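Local coordinates for protein SPD1 nuclease (Streptococcus pyogenes, PDB 2XGR) that probably cleaves DNA as a metal-dependent extracellular endonuclease of the His-Me finger group, encoded by a prophage, at residues Gly65-Leu70 against Asp132-Leu137. Sequence-based numbering, arbitrary orientation.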
loop_
_atom_site.group_PDB
_atom_site.type_symbol
_atom_site.label_atom_id
_atom_site.label_comp_id
_atom_site.label_asym_id
_atom_site.label_seq_id
_atom_site.Cartn_x
_atom_site.Cartn_y
_atom_site.Cartn_z
ATOM N N GLY A 65 1.537 12.277 -4.223
ATOM C CA GLY A 65 2.686 12.994 -4.736
ATOM C C GLY A 65 2.436 13.522 -6.153
ATOM O O GLY A 65 1.531 13.101 -6.838
ATOM N N GLU A 66 3.205 14.530 -6.548
ATOM C CA GLU A 66 3.102 15.030 -7.959
ATOM C C GLU A 66 3.365 13.942 -9.027
ATOM O O GLU A 66 4.049 12.914 -8.784
ATOM C CB GLU A 66 4.161 16.174 -8.141
ATOM C CG GLU A 66 5.555 15.516 -8.235
ATOM C CD GLU A 66 6.695 16.465 -8.114
ATOM O OE1 GLU A 66 6.623 17.550 -8.722
ATOM O OE2 GLU A 66 7.651 16.131 -7.380
ATOM N N LEU A 67 2.779 14.114 -10.211
ATOM C CA LEU A 67 3.291 13.396 -11.366
ATOM C C LEU A 67 4.597 14.038 -11.758
ATOM O O LEU A 67 4.707 15.269 -11.776
ATOM C CB LEU A 67 2.324 13.495 -12.541
ATOM C CG LEU A 67 0.946 12.869 -12.285
ATOM C CD1 LEU A 67 0.096 13.058 -13.563
ATOM C CD2 LEU A 67 1.132 11.335 -12.000
ATOM N N ASP A 68 5.622 13.203 -11.984
ATOM C CA ASP A 68 6.964 13.787 -12.176
ATOM C C ASP A 68 7.130 14.224 -13.649
ATOM O O ASP A 68 6.183 14.261 -14.405
ATOM C CB ASP A 68 8.046 12.818 -11.677
ATOM C CG ASP A 68 8.187 11.576 -12.555
ATOM O OD1 ASP A 68 7.598 11.477 -13.675
ATOM O OD2 ASP A 68 8.910 10.655 -12.091
ATOM N N ASN A 69 8.364 14.529 -14.040
ATOM C CA ASN A 69 8.587 15.017 -15.402
ATOM C C ASN A 69 8.386 13.990 -16.481
ATOM O O ASN A 69 8.281 14.349 -17.646
ATOM C CB ASN A 69 10.010 15.594 -15.502
ATOM C CG ASN A 69 11.046 14.668 -14.874
ATOM O OD1 ASN A 69 10.927 14.266 -13.677
ATOM N ND2 ASN A 69 12.071 14.309 -15.657
ATOM N N LEU A 70 8.291 12.696 -16.117
ATOM C CA LEU A 70 7.870 11.664 -17.065
ATOM C C LEU A 70 6.399 11.243 -16.870
ATOM O O LEU A 70 5.962 10.200 -17.377
ATOM C CB LEU A 70 8.821 10.452 -16.941
ATOM C CG LEU A 70 10.264 10.766 -17.376
ATOM C CD1 LEU A 70 11.073 9.499 -17.083
ATOM C CD2 LEU A 70 10.273 11.151 -18.915
ATOM N N ASP A 132 -9.349 6.068 -11.244
ATOM C CA ASP A 132 -8.641 6.676 -12.383
ATOM C C ASP A 132 -7.783 7.884 -12.079
ATOM O O ASP A 132 -7.590 8.711 -12.965
ATOM C CB ASP A 132 -9.601 7.036 -13.531
ATOM C CG ASP A 132 -9.366 6.173 -14.759
ATOM O OD1 ASP A 132 -10.191 5.240 -14.979
ATOM O OD2 ASP A 132 -8.346 6.408 -15.483
ATOM N N GLU A 133 -7.268 8.018 -10.863
ATOM C CA GLU A 133 -6.440 9.175 -10.514
ATOM C C GLU A 133 -4.986 8.813 -10.826
ATOM O O GLU A 133 -4.432 7.882 -10.252
ATOM C CB GLU A 133 -6.653 9.509 -9.013
ATOM C CG GLU A 133 -5.546 10.399 -8.358
ATOM C CD GLU A 133 -5.295 11.622 -9.190
ATOM O OE1 GLU A 133 -6.313 12.188 -9.635
ATOM O OE2 GLU A 133 -4.166 11.893 -9.673
ATOM N N PRO A 134 -4.338 9.511 -11.801
ATOM C CA PRO A 134 -3.046 8.989 -12.214
ATOM C C PRO A 134 -1.997 9.035 -11.106
ATOM O O PRO A 134 -1.014 8.277 -11.194
ATOM C CB PRO A 134 -2.639 9.922 -13.386
ATOM C CG PRO A 134 -3.519 11.069 -13.249
ATOM C CD PRO A 134 -4.809 10.562 -12.713
ATOM N N ARG A 135 -2.127 9.981 -10.186
ATOM C CA ARG A 135 -1.133 10.067 -9.059
ATOM C C ARG A 135 -1.238 8.914 -8.066
ATOM O O ARG A 135 -0.359 8.741 -7.216
ATOM C CB ARG A 135 -1.335 11.319 -8.261
ATOM C CG ARG A 135 -0.927 12.525 -9.131
ATOM C CD ARG A 135 -1.450 13.768 -8.415
ATOM N NE ARG A 135 -1.376 14.883 -9.333
ATOM C CZ ARG A 135 -2.231 15.168 -10.323
ATOM N NH1 ARG A 135 -3.242 14.332 -10.726
ATOM N NH2 ARG A 135 -2.051 16.349 -10.914
ATOM N N ASN A 136 -2.293 8.105 -8.213
ATOM C CA ASN A 136 -2.432 6.857 -7.428
ATOM C C ASN A 136 -2.402 5.595 -8.299
ATOM O O ASN A 136 -2.816 4.499 -7.886
ATOM C CB ASN A 136 -3.751 6.930 -6.634
ATOM C CG ASN A 136 -3.820 5.870 -5.550
ATOM O OD1 ASN A 136 -2.870 5.760 -4.763
ATOM N ND2 ASN A 136 -4.896 4.978 -5.566
ATOM N N LEU A 137 -1.822 5.675 -9.520
ATOM C CA LEU A 137 -1.786 4.521 -10.404
ATOM C C LEU A 137 -0.370 4.331 -10.967
ATOM O O LEU A 137 0.253 5.330 -11.338
ATOM C CB LEU A 137 -2.740 4.718 -11.610
ATOM C CG LEU A 137 -4.246 4.696 -11.272
ATOM C CD1 LEU A 137 -5.100 5.184 -12.449
ATOM C CD2 LEU A 137 -4.654 3.273 -10.838
HETATM O O HOH W 1 1.928 10.423 -7.201
#
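Leu67 lays its branched end against Arg135 and Pro134, and this apolar patch makes up most of the contact. With its CG beside the backbone N and anti to the carbonyl carbon (chi1 -62°), Leu67 brings its end nearer to the facing loop than its CB direction alone would suggest. Its CG lies 3.7 Å from CG of Arg135 and also sits over one face of the guanidinium, offset toward the rim. The two side chains run at about a right angle to each other, and the CD1 branch continues past the arginine to the proline ring, 4.1 Å from CG of Pro134.

Polar contact between the segments passes through water. One water lies 2.7 Å from Gly65 O and 2.8 Å from Arg135 O, within hydrogen-bonding distance of both, and bridges two backbone carbonyls. The CG and CD methylenes of Arg135 pass Gly65 O, each 3.4 Å away.

Within 132-137, Glu133 OE2 grips Arg135 twice. It accepts from the backbone N on its anti side and, 2.8 Å away, from NH1 in a salt bridge on its syn side, the donors tilted 32° and 25° from the carboxylate plane. The backbone bond holds OE2 in place, while the NH1 bond, in the guanidinium plane, limits that group's rotation.

The contact thus joins the loop following strand 61-64 to the short 3-10 turn before strand 137-139. That strand pairs antiparallel with 119-121, whose Arg119 touches Pro134, and precedes helix 142-146, consistent with the beta-beta-alpha finger of His-Me nucleases. The chemistry implies association by van der Waals packing and a water shared by the two carbonyls, with the arginine's charge probably balanced at least in part by Glu133 of its own loop.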